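Local coordinates for putative exotoxin (superantigen) (Streptococcus pyogenes, PDB 1TY0), which probably acts as a superantigen toxin that can use one common surface both for T-cell receptor binding and for pairing into dimers, at residues A[170-175]-A[192-197]; A[137-142]-A[188-193]; A[102-107]-A[122-127]. All coordinates share one frame; numbering follows the deposited sequence.

Contact 1 (A[170-175]-A[192-197])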
loop_
_atom_site.group_PDB
_atom_site.type_symbol
_atom_site.label_atom_id
_atom_site.label_comp_id
_atom_site.label_asym_id
_atom_site.label_seq_id
_atom_site.Cartn_x
_atom_site.Cartn_y
_atom_site.Cartn_z
ATOM N N GLU A 170 15.961 21.035 -7.779
ATOM C CA GLU A 170 14.560 20.832 -7.427
ATOM C C GLU A 170 14.469 20.862 -5.909
ATOM O O GLU A 170 15.334 20.318 -5.225
ATOM C CB GLU A 170 14.060 19.479 -7.942
ATOM C CG GLU A 170 13.747 19.430 -9.431
ATOM C CD GLU A 170 12.548 20.280 -9.805
ATOM O OE1 GLU A 170 11.796 20.684 -8.892
ATOM O OE2 GLU A 170 12.349 20.535 -11.013
ATOM N N SER A 171 13.430 21.504 -5.385
ATOM C CA SER A 171 13.240 21.597 -3.942
ATOM C C SER A 171 11.787 21.301 -3.599
ATOM O O SER A 171 10.874 21.856 -4.214
ATOM C CB SER A 171 13.614 22.994 -3.441
ATOM O OG SER A 171 13.449 23.087 -2.035
ATOM N N PHE A 172 11.586 20.436 -2.608
ATOM C CA PHE A 172 10.247 20.031 -2.190
ATOM C C PHE A 172 10.069 20.046 -0.681
ATOM O O PHE A 172 10.933 19.589 0.060
ATOM C CB PHE A 172 9.960 18.625 -2.710
ATOM C CG PHE A 172 10.137 18.491 -4.183
ATOM C CD1 PHE A 172 9.152 18.940 -5.054
ATOM C CD2 PHE A 172 11.313 17.970 -4.707
ATOM C CE1 PHE A 172 9.336 18.875 -6.426
ATOM C CE2 PHE A 172 11.507 17.903 -6.078
ATOM C CZ PHE A 172 10.516 18.357 -6.941
ATOM N N ASN A 173 8.932 20.570 -0.241
ATOM C CA ASN A 173 8.599 20.638 1.175
ATOM C C ASN A 173 8.269 19.228 1.663
ATOM O O ASN A 173 7.431 18.545 1.075
ATOM C CB ASN A 173 7.397 21.569 1.358
ATOM C CG ASN A 173 6.932 21.665 2.796
ATOM O OD1 ASN A 173 7.639 21.284 3.725
ATOM N ND2 ASN A 173 5.734 22.203 2.986
ATOM N N LEU A 174 8.934 18.789 2.727
ATOM C CA LEU A 174 8.705 17.452 3.271
ATOM C C LEU A 174 7.539 17.396 4.251
ATOM O O LEU A 174 7.090 16.319 4.639
ATOM C CB LEU A 174 9.980 16.939 3.950
ATOM C CG LEU A 174 11.090 16.499 2.990
ATOM C CD1 LEU A 174 12.362 16.212 3.774
ATOM C CD2 LEU A 174 10.640 15.263 2.217
ATOM N N TYR A 175 7.045 18.563 4.647
ATOM C CA TYR A 175 5.931 18.633 5.581
ATOM C C TYR A 175 4.769 19.333 4.887
ATOM O O TYR A 175 4.141 20.234 5.442
ATOM C CB TYR A 175 6.377 19.386 6.839
ATOM C CG TYR A 175 7.386 18.596 7.648
ATOM C CD1 TYR A 175 8.752 18.656 7.354
ATOM C CD2 TYR A 175 6.969 17.725 8.648
ATOM C CE1 TYR A 175 9.673 17.855 8.040
ATOM C CE2 TYR A 175 7.878 16.926 9.342
ATOM C CZ TYR A 175 9.224 16.993 9.034
ATOM O OH TYR A 175 10.111 16.182 9.715
ATOM N N ASP A 192 2.299 16.816 -11.968
ATOM C CA ASP A 192 3.193 17.467 -12.925
ATOM C C ASP A 192 4.100 16.448 -13.616
ATOM O O ASP A 192 4.828 16.790 -14.549
ATOM C CB ASP A 192 4.046 18.562 -12.264
ATOM C CG ASP A 192 4.900 18.049 -11.122
ATOM O OD1 ASP A 192 5.218 16.845 -11.091
ATOM O OD2 ASP A 192 5.272 18.871 -10.253
ATOM N N ASN A 193 4.047 15.201 -13.150
ATOM C CA ASN A 193 4.834 14.105 -13.722
ATOM C C ASN A 193 6.299 14.497 -13.890
ATOM O O ASN A 193 6.951 14.065 -14.840
ATOM C CB ASN A 193 4.257 13.711 -15.095
ATOM C CG ASN A 193 4.569 12.266 -15.484
ATOM O OD1 ASN A 193 4.972 11.986 -16.615
ATOM N ND2 ASN A 193 4.358 11.345 -14.562
ATOM N N LYS A 194 6.817 15.316 -12.976
ATOM C CA LYS A 194 8.211 15.750 -13.074
ATOM C C LYS A 194 9.137 14.552 -13.169
ATOM O O LYS A 194 9.084 13.634 -12.350
ATOM C CB LYS A 194 8.595 16.632 -11.885
ATOM C CG LYS A 194 8.190 18.082 -12.064
ATOM C CD LYS A 194 8.800 18.976 -10.991
ATOM C CE LYS A 194 8.503 20.439 -11.279
ATOM N NZ LYS A 194 9.068 21.342 -10.238
ATOM N N THR A 195 10.005 14.591 -14.170
ATOM C CA THR A 195 10.907 13.492 -14.448
ATOM C C THR A 195 12.371 13.914 -14.532
ATOM O O THR A 195 12.686 15.036 -14.939
ATOM C CB THR A 195 10.473 12.828 -15.777
ATOM O OG1 THR A 195 9.159 12.272 -15.617
ATOM C CG2 THR A 195 11.438 11.750 -16.201
ATOM N N ILE A 196 13.253 12.997 -14.147
ATOM C CA ILE A 196 14.692 13.232 -14.173
ATOM C C ILE A 196 15.404 12.062 -14.835
ATOM O O ILE A 196 15.037 10.905 -14.624
ATOM C CB ILE A 196 15.271 13.352 -12.748
ATOM C CG1 ILE A 196 14.637 14.531 -12.014
ATOM C CG2 ILE A 196 16.791 13.513 -12.815
ATOM C CD1 ILE A 196 15.082 14.650 -10.560
ATOM N N ASN A 197 16.421 12.364 -15.637
ATOM C CA ASN A 197 17.213 11.318 -16.273
ATOM C C ASN A 197 18.361 11.063 -15.301
ATOM O O ASN A 197 19.074 11.990 -14.919
ATOM C CB ASN A 197 17.773 11.784 -17.621
ATOM C CG ASN A 197 16.688 12.145 -18.613
ATOM O OD1 ASN A 197 15.772 11.361 -18.863
ATOM N ND2 ASN A 197 16.790 13.333 -19.194
#
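Bent against straight is the contrast that joins Glu170 to Lys194. Both side chains leave the backbone with CG anti to the carbonyl carbon, but Glu170 then folds at its second torsion (chi2 -68°) while Lys194 stays extended from CG to its ammonium group, and the two approach from opposite directions. Together they span a gap of 9.9 Å between the CA atoms of Glu170 and Lys194. The salt bridge is lopsided: NZ of Lys194 lies 3.1 Å from OE1 of Glu170, on the syn side of that oxygen and 20° out of the carboxylate plane, whereas its bond to OE2 of Glu170, at 3.5 Å, is weak.

Phe172, two residues along the same strand, also turns its side chain toward Lys194. Its CZ comes within 4.4 Å of Lys194 CD, so the aliphatic shaft of the lysine meets the rim of the ring, near its plane, rather than a face. An Asx turn steadies the base of the lysine, with Lys194 N donating to Asp192 OD1 at 2.9 Å from above the carboxylate plane.

In the beta-grasp domain the contact links the outer strand 168-173 of the five-stranded sheet to the start of the short strand 195-197. Ile131, at the beginning of helix 131-146, packs against Glu170, Phe172 and Lys194 alike. The second acid nearby, Asp192, holds its OD2 4.5 Å from Lys194 NZ, too far to bond but close enough that the lysine probably softens the repulsion between the two carboxylates on this partly exposed surface.

Contact 2 (A[137-142]-A[188-193])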
loop_
_atom_site.group_PDB
_atom_site.type_symbol
_atom_site.label_atom_id
_atom_site.label_comp_id
_atom_site.label_asym_id
_atom_site.label_seq_id
_atom_site.Cartn_x
_atom_site.Cartn_y
_atom_site.Cartn_z
ATOM N N LYS A 137 10.530 7.125 -1.978
ATOM C CA LYS A 137 11.589 6.311 -1.396
ATOM C C LYS A 137 12.398 7.038 -0.338
ATOM O O LYS A 137 12.692 6.468 0.709
ATOM C CB LYS A 137 12.500 5.769 -2.498
ATOM C CG LYS A 137 11.779 4.773 -3.398
ATOM C CD LYS A 137 12.685 4.146 -4.454
ATOM C CE LYS A 137 11.932 3.021 -5.160
ATOM N NZ LYS A 137 12.685 2.436 -6.304
ATOM N N ILE A 138 12.743 8.295 -0.595
ATOM C CA ILE A 138 13.510 9.057 0.381
ATOM C C ILE A 138 12.677 9.337 1.631
ATOM O O ILE A 138 13.190 9.270 2.745
ATOM C CB ILE A 138 14.031 10.387 -0.208
ATOM C CG1 ILE A 138 14.905 11.104 0.826
ATOM C CG2 ILE A 138 12.873 11.266 -0.621
ATOM C CD1 ILE A 138 15.662 12.283 0.261
ATOM N N ARG A 139 11.393 9.641 1.469
ATOM C CA ARG A 139 10.570 9.885 2.656
ATOM C C ARG A 139 10.483 8.616 3.491
ATOM O O ARG A 139 10.582 8.661 4.719
ATOM C CB ARG A 139 9.162 10.355 2.275
ATOM C CG ARG A 139 9.144 11.759 1.705
ATOM C CD ARG A 139 7.737 12.320 1.611
ATOM N NE ARG A 139 7.702 13.443 0.681
ATOM C CZ ARG A 139 6.952 14.530 0.831
ATOM N NH1 ARG A 139 6.163 14.666 1.890
ATOM N NH2 ARG A 139 6.982 15.473 -0.097
ATOM N N GLN A 140 10.304 7.476 2.832
ATOM C CA GLN A 140 10.237 6.217 3.559
ATOM C C GLN A 140 11.545 5.977 4.314
ATOM O O GLN A 140 11.533 5.539 5.466
ATOM C CB GLN A 140 9.958 5.059 2.604
ATOM C CG GLN A 140 8.483 4.685 2.508
ATOM C CD GLN A 140 7.924 4.183 3.829
ATOM O OE1 GLN A 140 8.602 3.479 4.574
ATOM N NE2 GLN A 140 6.673 4.534 4.119
ATOM N N TYR A 141 12.671 6.262 3.669
ATOM C CA TYR A 141 13.966 6.080 4.315
ATOM C C TYR A 141 14.037 6.975 5.546
ATOM O O TYR A 141 14.434 6.537 6.628
ATOM C CB TYR A 141 15.106 6.442 3.360
ATOM C CG TYR A 141 16.468 6.420 4.022
ATOM C CD1 TYR A 141 17.081 5.213 4.359
ATOM C CD2 TYR A 141 17.122 7.604 4.346
ATOM C CE1 TYR A 141 18.314 5.187 5.009
ATOM C CE2 TYR A 141 18.357 7.592 4.998
ATOM C CZ TYR A 141 18.944 6.380 5.326
ATOM O OH TYR A 141 20.159 6.360 5.981
ATOM N N LEU A 142 13.647 8.233 5.372
ATOM C CA LEU A 142 13.656 9.197 6.467
ATOM C C LEU A 142 12.670 8.814 7.567
ATOM O O LEU A 142 12.940 9.021 8.752
ATOM C CB LEU A 142 13.339 10.597 5.934
ATOM C CG LEU A 142 14.414 11.197 5.020
ATOM C CD1 LEU A 142 13.924 12.492 4.417
ATOM C CD2 LEU A 142 15.693 11.425 5.818
ATOM N N LYS A 188 -1.441 15.014 -5.124
ATOM C CA LYS A 188 -1.775 15.808 -6.302
ATOM C C LYS A 188 -0.572 16.519 -6.909
ATOM O O LYS A 188 -0.535 16.759 -8.112
ATOM C CB LYS A 188 -2.875 16.824 -5.972
ATOM C CG LYS A 188 -4.172 16.574 -6.734
ATOM C CD LYS A 188 -5.298 17.473 -6.246
ATOM C CE LYS A 188 -6.545 17.317 -7.102
ATOM N NZ LYS A 188 -7.043 15.915 -7.145
ATOM N N LYS A 189 0.413 16.848 -6.082
ATOM C CA LYS A 189 1.607 17.522 -6.586
ATOM C C LYS A 189 2.283 16.701 -7.680
ATOM O O LYS A 189 2.894 17.258 -8.595
ATOM C CB LYS A 189 2.602 17.785 -5.444
ATOM C CG LYS A 189 3.002 16.543 -4.640
ATOM C CD LYS A 189 4.133 16.870 -3.655
ATOM C CE LYS A 189 4.495 15.688 -2.765
ATOM N NZ LYS A 189 3.527 15.463 -1.658
ATOM N N TYR A 190 2.143 15.378 -7.615
ATOM C CA TYR A 190 2.784 14.517 -8.599
ATOM C C TYR A 190 2.131 14.556 -9.974
ATOM O O TYR A 190 2.611 13.917 -10.902
ATOM C CB TYR A 190 2.849 13.062 -8.091
ATOM C CG TYR A 190 3.567 12.895 -6.764
ATOM C CD1 TYR A 190 4.825 13.457 -6.556
ATOM C CD2 TYR A 190 2.990 12.163 -5.720
ATOM C CE1 TYR A 190 5.497 13.303 -5.345
ATOM C CE2 TYR A 190 3.656 11.999 -4.495
ATOM C CZ TYR A 190 4.912 12.575 -4.320
ATOM O OH TYR A 190 5.584 12.424 -3.130
ATOM N N LYS A 191 1.040 15.301 -10.112
ATOM C CA LYS A 191 0.387 15.387 -11.410
ATOM C C LYS A 191 1.283 16.086 -12.430
ATOM O O LYS A 191 1.059 15.961 -13.633
ATOM C CB LYS A 191 -0.957 16.114 -11.305
ATOM C CG LYS A 191 -2.014 15.314 -10.574
ATOM C CD LYS A 191 -3.351 16.039 -10.529
ATOM C CE LYS A 191 -3.873 16.333 -11.923
ATOM N NZ LYS A 191 -5.279 16.833 -11.867
ATOM N N ASP A 192 2.299 16.816 -11.968
ATOM C CA ASP A 192 3.193 17.467 -12.925
ATOM C C ASP A 192 4.100 16.448 -13.616
ATOM O O ASP A 192 4.828 16.790 -14.549
ATOM C CB ASP A 192 4.046 18.562 -12.264
ATOM C CG ASP A 192 4.900 18.049 -11.122
ATOM O OD1 ASP A 192 5.218 16.845 -11.091
ATOM O OD2 ASP A 192 5.272 18.871 -10.253
ATOM N N ASN A 193 4.047 15.201 -13.150
ATOM C CA ASN A 193 4.834 14.105 -13.722
ATOM C C ASN A 193 6.299 14.497 -13.890
ATOM O O ASN A 193 6.951 14.065 -14.840
ATOM C CB ASN A 193 4.257 13.711 -15.095
ATOM C CG ASN A 193 4.569 12.266 -15.484
ATOM O OD1 ASN A 193 4.972 11.986 -16.615
ATOM N ND2 ASN A 193 4.358 11.345 -14.562
#
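Arg139 faces Lys189 and Tyr190 where helix 131-146, the helix packed against the sheet of the beta-grasp domain, passes the 3-10 turn 189-192. Just over a turn and a half of that helix supplies the first segment, and its residues divide the work by direction. Ile138 faces the sheet, resting on Phe204 and Ile206. Arg139, about a quarter turn round the helix, points toward the 3-10 turn, its chain extended from CG to NE. Gln140 and Tyr141 come next, packing on Phe79 and Arg81 of the second subunit, and Leu142 returns to the sheet at Ile206.

At Arg139 the two basic ends meet from opposite directions, NH2 of Arg139 lying 3.7 Å from CE and 3.8 Å from NZ of Lys189. Shared acids explain this closeness: Asp176 forms salt bridges with NH1 of Arg139 and with NZ of Lys189, and Asp135 binds NE of Arg139 and the hydroxyl of Tyr190. Most of the positive charge buried here is probably balanced by these two carboxylates. The guanidinium meets the hydroxyl of Tyr190 obliquely, with 4.5 Å between Arg139 NE and Tyr190 OH. CG of Lys189 lies over the centre of the Tyr190 ring, 4.0 Å above its plane.

Contact 3 (A[102-107]-A[122-127])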
loop_
_atom_site.group_PDB
_atom_site.type_symbol
_atom_site.label_atom_id
_atom_site.label_comp_id
_atom_site.label_asym_id
_atom_site.label_seq_id
_atom_site.Cartn_x
_atom_site.Cartn_y
_atom_site.Cartn_z
ATOM N N SER A 102 22.972 2.508 -10.844
ATOM C CA SER A 102 23.659 3.767 -10.606
ATOM C C SER A 102 23.667 4.098 -9.119
ATOM O O SER A 102 22.724 3.780 -8.391
ATOM C CB SER A 102 22.979 4.893 -11.385
ATOM O OG SER A 102 23.676 6.115 -11.216
ATOM N N LYS A 103 24.739 4.745 -8.682
ATOM C CA LYS A 103 24.911 5.119 -7.287
ATOM C C LYS A 103 24.150 6.399 -6.955
ATOM O O LYS A 103 24.208 7.376 -7.701
ATOM C CB LYS A 103 26.404 5.302 -7.002
ATOM C CG LYS A 103 26.760 5.577 -5.553
ATOM C CD LYS A 103 28.270 5.689 -5.384
ATOM C CE LYS A 103 28.656 5.843 -3.922
ATOM N NZ LYS A 103 30.130 5.950 -3.737
ATOM N N ILE A 104 23.425 6.385 -5.840
ATOM C CA ILE A 104 22.671 7.557 -5.405
ATOM C C ILE A 104 23.253 8.043 -4.083
ATOM O O ILE A 104 23.166 7.362 -3.062
ATOM C CB ILE A 104 21.169 7.234 -5.226
ATOM C CG1 ILE A 104 20.575 6.796 -6.568
ATOM C CG2 ILE A 104 20.429 8.458 -4.691
ATOM C CD1 ILE A 104 19.114 6.385 -6.498
ATOM N N VAL A 105 23.855 9.225 -4.114
ATOM C CA VAL A 105 24.478 9.802 -2.934
ATOM C C VAL A 105 23.811 11.114 -2.559
ATOM O O VAL A 105 23.374 11.869 -3.427
ATOM C CB VAL A 105 25.983 10.059 -3.184
ATOM C CG1 VAL A 105 26.632 10.645 -1.939
ATOM C CG2 VAL A 105 26.666 8.763 -3.580
ATOM N N GLY A 106 23.734 11.379 -1.260
ATOM C CA GLY A 106 23.119 12.609 -0.805
ATOM C C GLY A 106 23.647 13.067 0.536
ATOM O O GLY A 106 24.348 12.326 1.230
ATOM N N ASN A 107 23.305 14.299 0.896
ATOM C CA ASN A 107 23.732 14.884 2.158
ATOM C C ASN A 107 22.534 15.094 3.064
ATOM O O ASN A 107 21.469 15.519 2.613
ATOM C CB ASN A 107 24.408 16.237 1.925
ATOM C CG ASN A 107 25.682 16.122 1.120
ATOM O OD1 ASN A 107 26.634 15.461 1.537
ATOM N ND2 ASN A 107 25.709 16.767 -0.041
ATOM N N ILE A 122 18.494 4.765 -0.965
ATOM C CA ILE A 122 17.384 4.277 -1.769
ATOM C C ILE A 122 17.960 3.770 -3.084
ATOM O O ILE A 122 19.107 4.061 -3.426
ATOM C CB ILE A 122 16.354 5.391 -2.087
ATOM C CG1 ILE A 122 17.009 6.495 -2.920
ATOM C CG2 ILE A 122 15.778 5.948 -0.791
ATOM C CD1 ILE A 122 16.028 7.518 -3.458
ATOM N N LYS A 123 17.171 3.005 -3.823
ATOM C CA LYS A 123 17.642 2.495 -5.096
ATOM C C LYS A 123 16.594 2.695 -6.181
ATOM O O LYS A 123 15.400 2.478 -5.964
ATOM C CB LYS A 123 18.007 1.011 -4.976
ATOM C CG LYS A 123 18.722 0.455 -6.204
ATOM C CD LYS A 123 19.347 -0.907 -5.936
ATOM C CE LYS A 123 20.209 -1.355 -7.110
ATOM N NZ LYS A 123 20.946 -2.616 -6.817
ATOM N N ILE A 124 17.057 3.136 -7.344
ATOM C CA ILE A 124 16.200 3.360 -8.502
ATOM C C ILE A 124 16.878 2.652 -9.669
ATOM O O ILE A 124 18.006 2.984 -10.023
ATOM C CB ILE A 124 16.062 4.866 -8.803
ATOM C CG1 ILE A 124 15.315 5.546 -7.650
ATOM C CG2 ILE A 124 15.326 5.080 -10.123
ATOM C CD1 ILE A 124 15.119 7.037 -7.831
ATOM N N ASP A 125 16.184 1.676 -10.250
ATOM C CA ASP A 125 16.723 0.883 -11.355
ATOM C C ASP A 125 16.432 1.388 -12.767
ATOM O O ASP A 125 17.011 0.893 -13.736
ATOM C CB ASP A 125 16.237 -0.562 -11.224
ATOM C CG ASP A 125 16.877 -1.288 -10.052
ATOM O OD1 ASP A 125 17.840 -0.750 -9.465
ATOM O OD2 ASP A 125 16.421 -2.402 -9.721
ATOM N N LYS A 126 15.539 2.361 -12.899
ATOM C CA LYS A 126 15.229 2.888 -14.223
ATOM C C LYS A 126 16.121 4.084 -14.558
ATOM O O LYS A 126 16.472 4.874 -13.680
ATOM C CB LYS A 126 13.738 3.261 -14.316
ATOM C CG LYS A 126 13.202 4.073 -13.151
ATOM C CD LYS A 126 11.720 4.429 -13.337
ATOM C CE LYS A 126 10.803 3.223 -13.155
ATOM N NZ LYS A 126 10.851 2.661 -11.771
ATOM N N PRO A 127 16.517 4.218 -15.837
ATOM C CA PRO A 127 17.376 5.310 -16.314
ATOM C C PRO A 127 16.688 6.672 -16.336
ATOM O O PRO A 127 17.347 7.713 -16.325
ATOM C CB PRO A 127 17.789 4.833 -17.704
ATOM C CG PRO A 127 16.580 4.078 -18.161
ATOM C CD PRO A 127 16.229 3.270 -16.930
HETATM O O HOH W 1 20.042 3.064 -7.602
#
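Ile104 and Lys123 mark the closest pass of the two backbones, 7.1 Å between their CA atoms, where two extended segments run in roughly opposing directions without a direct hydrogen bond between them. A water bridges the two main chains nearby, between Ser102 and Ile124. It donates to Ser102 O at 2.9 Å and accepts from Ile124 N at 3.0 Å.

The side-chain contact is carried by a single methyl. With CG1 of Ile104 anti to its own carbonyl carbon (chi1 -62°) and the chain straight beyond it, CD1 is carried forward onto the opposite main chain, where it lies 3.9 Å from both Ile122 O and Ile124 N. From there it also reaches a branch of each neighbouring isoleucine: Ile122 CG1 at 4.2 Å and Ile124 CG1 at 4.1 Å. Neither isoleucine aims its CB straight at Ile104. Ile122 draws nearer through its outer atoms, because its CG1 lies between the backbone N and the carbonyl carbon (chi1 63°). Lys123, between them, turns its side chain away and offers CA instead. Ile104 thus lays its end methyl across the extended main chain from Ile122 to Ile124, and it accounts for nearly half of the 171 Å² buried between the segments.

The contact lies between helix 131-146 and the sheet of the beta-grasp domain. Ile104, just ahead of strand 105-110, is backed by Phe201 and Phe204 of strand 201-209 and bonded through its backbone to Asn120. On the other side, Ile122 and Ile124, in the connection from strand 113-119 to strand 128-130, lie against Phe134 of helix 131-146.

In the fold
Contacts 1 and 2 are near neighbours, their centres about 7 Å apart: they share Asp192 and Asn193, and Arg139 NH2 of contact 2 lies 3.3 Å from Asn173 O of contact 1. Contact 3 lies about 15 Å from the centre of either. Helix 131-146 bridges that distance, since Lys137 NZ reaches Lys123 O at 2.7 Å, a probable hydrogen bond. Contacts 1 and 3 meet different strands of one sheet, and both lie near its zinc site, which is not occupied in this chain: the side chain of Glu170 is about 6 Å from that of His169, and that of Ile104 about 7 Å from that of His203. Contact 2 lies away from the site.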